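Local coordinates for protein hydrolase, isochorismatase family (Pseudomonas putida, PDB 4L08) that probably hydrolyses maleamate to maleate and ammonia, as a maleamate amidase of the isochorismatase family, and binds maleate, at residues Asp28-Phe33 and Phe67-Tyr72; Val140-Thr145 and Leu165-Cys170; Ala144-Ala149 and Gly177-Ser182. The protein carries 1 engineered substitution. All blocks are in the same frame, centred on the assembly; numbering follows the deposited sequence.

Contact 1 of 3, residues Asp28-Phe33 and Phe67-Tyr72; sequences DFSYGF and FTTIAY. With MAE (maleic acid), chain I.
At the C-terminal ends of the parallel strands 22-27 and 65-70, which open onto the maleate pocket, the carboxylate of Asp28 lies against Ile70. Just past the end of strand 22-27, Asp28 N still gives a hydrogen bond to Thr68 O of the neighbouring strand at 2.9 Å, bent to 132° at the hydrogen. Ile70 rises beside the carboxylate: CG1 is 3.4 Å from Asp28 OD1, while the extended arm (chi2 171°) carries CD1 on to 3.9 Å from maleate C3. The same CD1 meets Phe33 CZ obliquely, also at 3.9 Å, so that one apolar side chain from each segment borders the ligand. Phe33 turns one ring face to the ligand; maleate O4 sits over that face, displaced from the ring centre, and C3 is 3.6 Å from Phe33 CE1. Asp28 OD2 is 3.0 Å from maleate O4 and makes a salt bridge with Lys116 of the neighbouring strand 112-116. Farther from the ligand, Ser30 CB packs on Thr69 OG1 at 3.6 Å, a hydroxyl hydrogen-bonded to Val99 O. With an alanine in place of Asp28, Lys116 would probably lose its charged mate and Ile70 the group it rests against. Such a paired aspartate and lysine at the strand ends is consistent with the Asp-Lys-Cys active site of isochorismatase-like hydrolases.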
loop_
_atom_site.group_PDB
_atom_site.type_symbol
_atom_site.label_atom_id
_atom_site.label_comp_id
_atom_site.label_asym_id
_atom_site.label_seq_id
_atom_site.Cartn_x
_atom_site.Cartn_y
_atom_site.Cartn_z
ATOM N N ASP A 28 5.466 9.185 10.401
ATOM C CA ASP A 28 4.497 9.345 11.492
ATOM C C ASP A 28 5.019 8.992 12.887
ATOM O O ASP A 28 4.370 8.258 13.636
ATOM C CB ASP A 28 3.213 8.554 11.197
ATOM C CG ASP A 28 2.456 9.081 9.985
ATOM O OD1 ASP A 28 2.413 10.315 9.777
ATOM O OD2 ASP A 28 1.890 8.252 9.242
ATOM N N PHE A 29 6.195 9.511 13.224
ATOM C CA PHE A 29 6.689 9.445 14.595
ATOM C C PHE A 29 6.262 10.696 15.363
ATOM O O PHE A 29 7.073 11.338 16.037
ATOM C CB PHE A 29 8.212 9.275 14.635
ATOM C CG PHE A 29 8.669 7.844 14.749
ATOM C CD1 PHE A 29 7.859 6.878 15.340
ATOM C CD2 PHE A 29 9.929 7.471 14.300
ATOM C CE1 PHE A 29 8.287 5.563 15.452
ATOM C CE2 PHE A 29 10.364 6.157 14.413
ATOM C CZ PHE A 29 9.543 5.202 14.989
ATOM N N SER A 30 4.985 11.046 15.233
ATOM C CA SER A 30 4.397 12.134 16.001
ATOM C C SER A 30 3.875 11.596 17.333
ATOM O O SER A 30 3.821 10.380 17.536
ATOM C CB SER A 30 3.282 12.815 15.205
ATOM O OG SER A 30 2.279 11.889 14.830
ATOM N N TYR A 31 3.499 12.499 18.238
ATOM C CA TYR A 31 3.028 12.108 19.570
ATOM C C TYR A 31 1.783 11.226 19.533
ATOM O O TYR A 31 1.625 10.333 20.372
ATOM C CB TYR A 31 2.803 13.333 20.459
ATOM C CG TYR A 31 4.089 13.997 20.904
ATOM C CD1 TYR A 31 5.037 13.293 21.656
ATOM C CD2 TYR A 31 4.359 15.332 20.581
ATOM C CE1 TYR A 31 6.217 13.896 22.064
ATOM C CE2 TYR A 31 5.538 15.944 20.986
ATOM C CZ TYR A 31 6.461 15.221 21.724
ATOM O OH TYR A 31 7.633 15.819 22.126
ATOM N N GLY A 32 0.917 11.469 18.550
ATOM C CA GLY A 32 -0.275 10.648 18.331
ATOM C C GLY A 32 -0.000 9.159 18.181
ATOM O O GLY A 32 -0.847 8.335 18.526
ATOM N N PHE A 33 1.189 8.818 17.681
ATOM C CA PHE A 33 1.569 7.424 17.426
ATOM C C PHE A 33 2.670 6.870 18.345
ATOM O O PHE A 33 3.003 5.686 18.266
ATOM C CB PHE A 33 1.987 7.254 15.961
ATOM C CG PHE A 33 0.905 7.598 14.979
ATOM C CD1 PHE A 33 -0.149 6.718 14.745
ATOM C CD2 PHE A 33 0.941 8.800 14.279
ATOM C CE1 PHE A 33 -1.150 7.036 13.841
ATOM C CE2 PHE A 33 -0.055 9.121 13.370
ATOM C CZ PHE A 33 -1.102 8.238 13.151
ATOM N N PHE A 67 10.682 14.095 7.654
ATOM C CA PHE A 67 9.681 13.559 8.565
ATOM C C PHE A 67 8.299 13.740 7.956
ATOM O O PHE A 67 8.063 14.701 7.220
ATOM C CB PHE A 67 9.730 14.300 9.902
ATOM C CG PHE A 67 11.005 14.101 10.668
ATOM C CD1 PHE A 67 12.132 14.866 10.387
ATOM C CD2 PHE A 67 11.075 13.162 11.687
ATOM C CE1 PHE A 67 13.308 14.687 11.099
ATOM C CE2 PHE A 67 12.250 12.975 12.400
ATOM C CZ PHE A 67 13.367 13.741 12.106
ATOM N N THR A 68 7.385 12.820 8.262
ATOM C CA THR A 68 6.002 12.934 7.799
ATOM C C THR A 68 5.022 12.821 8.961
ATOM O O THR A 68 5.214 12.013 9.867
ATOM C CB THR A 68 5.643 11.863 6.748
ATOM O OG1 THR A 68 5.818 10.563 7.319
ATOM C CG2 THR A 68 6.520 11.983 5.516
ATOM N N THR A 69 3.973 13.637 8.929
ATOM C CA THR A 69 2.913 13.560 9.927
ATOM C C THR A 69 1.525 13.593 9.289
ATOM O O THR A 69 1.334 14.130 8.191
ATOM C CB THR A 69 3.041 14.661 11.007
ATOM O OG1 THR A 69 2.173 14.359 12.109
ATOM C CG2 THR A 69 2.700 16.049 10.448
ATOM N N ILE A 70 0.563 12.999 9.983
ATOM C CA ILE A 70 -0.831 13.066 9.581
ATOM C C ILE A 70 -1.487 14.177 10.392
ATOM O O ILE A 70 -1.383 14.202 11.619
ATOM C CB ILE A 70 -1.557 11.717 9.793
ATOM C CG1 ILE A 70 -0.843 10.593 9.036
ATOM C CG2 ILE A 70 -3.001 11.807 9.336
ATOM C CD1 ILE A 70 -1.348 9.195 9.346
ATOM N N ALA A 71 -2.131 15.109 9.695
ATOM C CA ALA A 71 -2.800 16.241 10.331
ATOM C C ALA A 71 -4.031 16.644 9.530
ATOM O O ALA A 71 -4.000 16.662 8.296
ATOM C CB ALA A 71 -1.846 17.417 10.465
ATOM N N TYR A 72 -5.108 16.972 10.238
ATOM C CA TYR A 72 -6.367 17.342 9.600
ATOM C C TYR A 72 -6.914 18.673 10.094
ATOM O O TYR A 72 -6.728 19.046 11.253
ATOM C CB TYR A 72 -7.425 16.259 9.825
ATOM C CG TYR A 72 -7.044 14.898 9.306
ATOM C CD1 TYR A 72 -7.057 14.623 7.940
ATOM C CD2 TYR A 72 -6.677 13.880 10.180
ATOM C CE1 TYR A 72 -6.705 13.369 7.459
ATOM C CE2 TYR A 72 -6.326 12.623 9.711
ATOM C CZ TYR A 72 -6.341 12.373 8.350
ATOM O OH TYR A 72 -5.992 11.128 7.878
HETATM C C1 MAE I . -2.230 3.248 10.190
HETATM O O1 MAE I . -1.947 2.529 11.181
HETATM O O2 MAE I . -2.399 2.778 9.037
HETATM C C2 MAE I . -2.382 4.708 10.378
HETATM C C3 MAE I . -1.370 5.550 10.604
HETATM C C4 MAE I . 0.058 5.170 10.710
HETATM O O3 MAE I . 0.435 3.996 10.502
HETATM O O4 MAE I . 0.877 6.065 11.013
#

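Contact 2 of 3, residues Val140-Thr145 and Leu165-Cys170; sequences VVTGAT and LVPADC. With MAE (maleic acid), chain I.
Val140 and Leu165 pair as parallel neighbours in adjacent strands of a beta-alpha-beta unit, connected through helix 146-159. Backbone hydrogen bonds come first: Val141 N donates to Leu165 O at 2.9 Å, and Gly143 N to Cys170 O at 3.2 Å. Between these two bonds the second strand is broken by a 3-10 turn at 168-170, which brings the carbonyl of Cys170 back to the first. Apolar contacts fill the interval. Pro167 CD lies 3.9 Å from Val140 CG2, the two side chains crossing at about a right angle. Thr142 has OG1 between its backbone N and carbonyl carbon (chi1 59°) and CG2 beside the N; this puts CG2 3.5 Å from Cys170 CB while OG1 hydrogen-bonds to Ile25 O of strand 22-27. Ligand bonding occupies the end of segment 140-145: after the cis peptide between Ala144 and Thr145, Thr145 N points almost directly at maleate O3 (2.8 Å, 171°). Backbone hydrogen bonds and mostly apolar side chains thus join the strands, while ligand binding is left to the end of segment 140-145, where a backbone N-H meets a maleate carboxylate.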
loop_
_atom_site.group_PDB
_atom_site.type_symbol
_atom_site.label_atom_id
_atom_site.label_comp_id
_atom_site.label_asym_id
_atom_site.label_seq_id
_atom_site.Cartn_x
_atom_site.Cartn_y
_atom_site.Cartn_z
ATOM N N VAL A 140 15.780 5.087 3.001
ATOM C CA VAL A 140 15.629 4.248 4.183
ATOM C C VAL A 140 14.383 4.702 4.940
ATOM O O VAL A 140 14.296 5.844 5.394
ATOM C CB VAL A 140 16.923 4.162 5.054
ATOM C CG1 VAL A 140 17.837 5.370 4.823
ATOM C CG2 VAL A 140 16.606 3.983 6.541
ATOM N N VAL A 141 13.409 3.799 5.023
ATOM C CA VAL A 141 12.107 4.089 5.617
ATOM C C VAL A 141 12.067 3.598 7.059
ATOM O O VAL A 141 12.389 2.445 7.345
ATOM C CB VAL A 141 10.945 3.466 4.801
ATOM C CG1 VAL A 141 9.593 3.841 5.391
ATOM C CG2 VAL A 141 11.014 3.897 3.341
ATOM N N THR A 142 11.681 4.500 7.955
ATOM C CA THR A 142 11.548 4.220 9.381
ATOM C C THR A 142 10.200 4.765 9.843
ATOM O O THR A 142 9.615 5.608 9.168
ATOM C CB THR A 142 12.658 4.925 10.192
ATOM O OG1 THR A 142 12.584 6.343 9.985
ATOM C CG2 THR A 142 14.043 4.432 9.780
ATOM N N GLY A 143 9.705 4.298 10.984
ATOM C CA GLY A 143 8.528 4.919 11.583
ATOM C C GLY A 143 7.456 4.015 12.156
ATOM O O GLY A 143 7.728 2.891 12.579
ATOM N N ALA A 144 6.231 4.532 12.169
ATOM C CA ALA A 144 5.071 3.824 12.692
ATOM C C ALA A 144 3.827 4.182 11.868
ATOM O O ALA A 144 3.688 5.322 11.429
ATOM C CB ALA A 144 4.860 4.175 14.158
ATOM N N THR A 145 2.930 3.221 11.640
ATOM C CA THR A 145 3.101 1.833 12.070
ATOM C C THR A 145 3.560 0.978 10.896
ATOM O O THR A 145 3.289 1.303 9.735
ATOM C CB THR A 145 1.810 1.246 12.672
ATOM O OG1 THR A 145 0.787 1.200 11.672
ATOM C CG2 THR A 145 1.322 2.087 13.845
ATOM N N LEU A 165 15.195 0.592 1.655
ATOM C CA LEU A 165 15.790 -0.129 2.764
ATOM C C LEU A 165 14.954 0.163 3.996
ATOM O O LEU A 165 14.608 1.318 4.257
ATOM C CB LEU A 165 17.237 0.327 2.988
ATOM C CG LEU A 165 18.237 0.120 1.844
ATOM C CD1 LEU A 165 19.515 0.907 2.092
ATOM C CD2 LEU A 165 18.539 -1.360 1.651
ATOM N N VAL A 166 14.606 -0.877 4.743
ATOM C CA VAL A 166 13.877 -0.676 5.995
ATOM C C VAL A 166 14.528 -1.428 7.150
ATOM O O VAL A 166 14.675 -2.650 7.101
ATOM C CB VAL A 166 12.339 -0.931 5.875
ATOM C CG1 VAL A 166 12.006 -1.766 4.626
ATOM C CG2 VAL A 166 11.754 -1.559 7.162
ATOM N N PRO A 167 14.975 -0.680 8.170
ATOM C CA PRO A 167 15.523 -1.279 9.378
ATOM C C PRO A 167 14.417 -1.690 10.343
ATOM O O PRO A 167 13.574 -0.865 10.700
ATOM C CB PRO A 167 16.396 -0.168 9.968
ATOM C CG PRO A 167 15.871 1.105 9.398
ATOM C CD PRO A 167 15.135 0.787 8.133
ATOM N N ALA A 168 14.420 -2.962 10.741
ATOM C CA ALA A 168 13.417 -3.508 11.664
ATOM C C ALA A 168 13.558 -2.900 13.060
ATOM O O ALA A 168 12.569 -2.752 13.785
ATOM C CB ALA A 168 13.517 -5.027 11.725
ATOM N N ASP A 169 14.798 -2.563 13.416
ATOM C CA ASP A 169 15.123 -1.751 14.590
ATOM C C ASP A 169 14.227 -0.521 14.723
ATOM O O ASP A 169 13.920 -0.089 15.833
ATOM C CB ASP A 169 16.574 -1.259 14.488
ATOM C CG ASP A 169 17.550 -2.133 15.246
ATOM O OD1 ASP A 169 18.696 -2.284 14.767
ATOM O OD2 ASP A 169 17.187 -2.657 16.324
ATOM N N CYS A 170 13.821 0.031 13.583
ATOM C CA CYS A 170 13.234 1.365 13.526
ATOM C C CYS A 170 11.724 1.406 13.299
ATOM O O CYS A 170 11.141 2.489 13.224
ATOM C CB CYS A 170 13.949 2.185 12.452
ATOM S SG CYS A 170 15.710 2.434 12.775
HETATM C C1 MAE I . -2.230 3.248 10.190
HETATM O O1 MAE I . -1.947 2.529 11.181
HETATM O O2 MAE I . -2.399 2.778 9.037
HETATM C C2 MAE I . -2.382 4.708 10.378
HETATM C C3 MAE I . -1.370 5.550 10.604
HETATM C C4 MAE I . 0.058 5.170 10.710
HETATM O O3 MAE I . 0.435 3.996 10.502
HETATM O O4 MAE I . 0.877 6.065 11.013
#

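Contact 3 of 3, residues Ala144-Ala149 and Gly177-Ser182; sequences ATTSGA and GPHEAS. Engineered in segment 144-149: Ala149 (natural residue Cys). With MAE (maleic acid), chain I.
Thr146 and Ser147, in the first turn of helix 146-159, press against one flank of helix 176-189, and the packed side gathers round Ser182 and Pro178. Ser182 OG lies 3.2 Å from Ser147 CA, and Ser182 CB sits 3.5 Å from the carbonyl oxygen Thr146 O; Ser182 OG is hydrogen-bonded to Arg151 of the same chain. One turn earlier, Pro178 CB stands beside Ser147 OG at 3.5 Å, with the hydroxyl hydrogen-bonded to Asp173. His179 has CG anti to its backbone N (chi1 178°), which swings the ring toward Thr146, whose methyl faces the ring edge; the modelled separation there is too short to be trusted. No hydrogen bond joins the two segments. On the other flank of helix 176-189 the character changes: Gly177 and Glu180 are exposed, and Glu180 points away from segment 144-149. Ala181 packs on Ala181 of the second subunit; on the packed side, Arg151 of that subunit hydrogen-bonds to Ser147 O. Toward the ligand, Ala149 N donates to maleate O3 at 2.9 Å, and the engineered Ala149 brings CB within 3.3 Å of that oxygen. Thr145 N, at the N-cap position, and Ala149 N converge on maleate O3 beside the position of the natural cysteine, an arrangement consistent with an oxyanion hole.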
loop_
_atom_site.group_PDB
_atom_site.type_symbol
_atom_site.label_atom_id
_atom_site.label_comp_id
_atom_site.label_asym_id
_atom_site.label_seq_id
_atom_site.Cartn_x
_atom_site.Cartn_y
_atom_site.Cartn_z
ATOM N N ALA A 144 6.231 4.532 12.169
ATOM C CA ALA A 144 5.071 3.824 12.692
ATOM C C ALA A 144 3.827 4.182 11.868
ATOM O O ALA A 144 3.688 5.322 11.429
ATOM C CB ALA A 144 4.860 4.175 14.158
ATOM N N THR A 145 2.930 3.221 11.640
ATOM C CA THR A 145 3.101 1.833 12.070
ATOM C C THR A 145 3.560 0.978 10.896
ATOM O O THR A 145 3.289 1.303 9.735
ATOM C CB THR A 145 1.810 1.246 12.672
ATOM O OG1 THR A 145 0.787 1.200 11.672
ATOM C CG2 THR A 145 1.322 2.087 13.845
ATOM N N THR A 146 4.260 -0.110 11.207
ATOM C CA THR A 146 4.869 -0.965 10.186
ATOM C C THR A 146 3.855 -1.632 9.258
ATOM O O THR A 146 4.106 -1.759 8.058
ATOM C CB THR A 146 5.877 -1.979 10.789
ATOM O OG1 THR A 146 5.668 -3.285 10.232
ATOM C CG2 THR A 146 5.726 -2.052 12.285
ATOM N N SER A 147 2.711 -2.033 9.806
ATOM C CA SER A 147 1.637 -2.598 8.991
ATOM C C SER A 147 0.743 -1.512 8.386
ATOM O O SER A 147 -0.118 -1.798 7.546
ATOM C CB SER A 147 0.805 -3.606 9.791
ATOM O OG SER A 147 0.126 -2.982 10.868
ATOM N N GLY A 148 0.957 -0.270 8.810
ATOM C CA GLY A 148 0.164 0.850 8.330
ATOM C C GLY A 148 0.913 1.764 7.382
ATOM O O GLY A 148 1.136 1.421 6.215
ATOM N N ALA A 149 1.302 2.930 7.893
ATOM C CA ALA A 149 1.941 3.972 7.094
ATOM C C ALA A 149 3.309 3.583 6.543
ATOM O O ALA A 149 3.674 4.009 5.447
ATOM C CB ALA A 149 2.044 5.260 7.892
ATOM N N GLY A 177 1.680 -9.504 15.330
ATOM C CA GLY A 177 1.236 -10.234 14.140
ATOM C C GLY A 177 1.344 -9.436 12.850
ATOM O O GLY A 177 2.096 -9.818 11.948
ATOM N N PRO A 178 0.584 -8.325 12.751
ATOM C CA PRO A 178 0.665 -7.389 11.622
ATOM C C PRO A 178 2.091 -6.917 11.317
ATOM O O PRO A 178 2.440 -6.729 10.150
ATOM C CB PRO A 178 -0.187 -6.212 12.094
ATOM C CG PRO A 178 -1.209 -6.835 12.976
ATOM C CD PRO A 178 -0.515 -7.972 13.671
ATOM N N HIS A 179 2.894 -6.741 12.367
ATOM C CA HIS A 179 4.292 -6.318 12.264
ATOM C C HIS A 179 5.127 -7.269 11.443
ATOM O O HIS A 179 5.779 -6.856 10.482
ATOM C CB HIS A 179 4.872 -6.149 13.670
ATOM C CG HIS A 179 6.331 -5.759 13.701
ATOM N ND1 HIS A 179 6.741 -4.485 13.590
ATOM C CD2 HIS A 179 7.479 -6.526 13.868
ATOM C CE1 HIS A 179 8.082 -4.435 13.662
ATOM N NE2 HIS A 179 8.534 -5.685 13.832
ATOM N N GLU A 180 5.104 -8.551 11.807
ATOM C CA GLU A 180 5.892 -9.574 11.112
ATOM C C GLU A 180 5.406 -9.813 9.682
ATOM O O GLU A 180 6.216 -10.008 8.772
ATOM C CB GLU A 180 5.898 -10.886 11.903
ATOM C CG GLU A 180 6.752 -10.849 13.164
ATOM C CD GLU A 180 6.337 -11.890 14.197
ATOM O OE1 GLU A 180 7.008 -11.974 15.248
ATOM O OE2 GLU A 180 5.343 -12.620 13.972
ATOM N N ALA A 181 4.086 -9.784 9.499
ATOM C CA ALA A 181 3.454 -9.965 8.185
ATOM C C ALA A 181 3.892 -8.908 7.175
ATOM O O ALA A 181 4.118 -9.221 6.003
ATOM C CB ALA A 181 1.938 -9.966 8.320
ATOM N N SER A 182 4.009 -7.664 7.634
ATOM C CA SER A 182 4.450 -6.570 6.771
ATOM C C SER A 182 5.936 -6.640 6.452
ATOM O O SER A 182 6.330 -6.437 5.303
ATOM C CB SER A 182 4.081 -5.210 7.360
ATOM O OG SER A 182 2.779 -4.841 6.942
HETATM C C1 MAE I . -2.230 3.248 10.190
HETATM O O1 MAE I . -1.947 2.529 11.181
HETATM O O2 MAE I . -2.399 2.778 9.037
HETATM C C2 MAE I . -2.382 4.708 10.378
HETATM C C3 MAE I . -1.370 5.550 10.604
HETATM C C4 MAE I . 0.058 5.170 10.710
HETATM O O3 MAE I . 0.435 3.996 10.502
HETATM O O4 MAE I . 0.877 6.065 11.013
#

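All three contacts are largely buried, but only contact 3 borders exposed residues and reaches well into the subunit interface. Contacts 1 and 2 belong to the same sheet on either side of strand 22-27, and they meet where Phe29 packs on Gly143, Ala144 and Cys170. Contact 2 lies nearest the centre of the chain and combines backbone hydrogen bonds with mainly apolar side chains, whereas contact 1 sets a charged group among hydrophobic ones. Contacts 2 and 3 share Ala144 and Thr145, so the chain passes from sheet pairing straight into helix packing. Maleate lies where the three converge: contact 1 lines it with a carboxylate and a ring, the others give main-chain N-H groups.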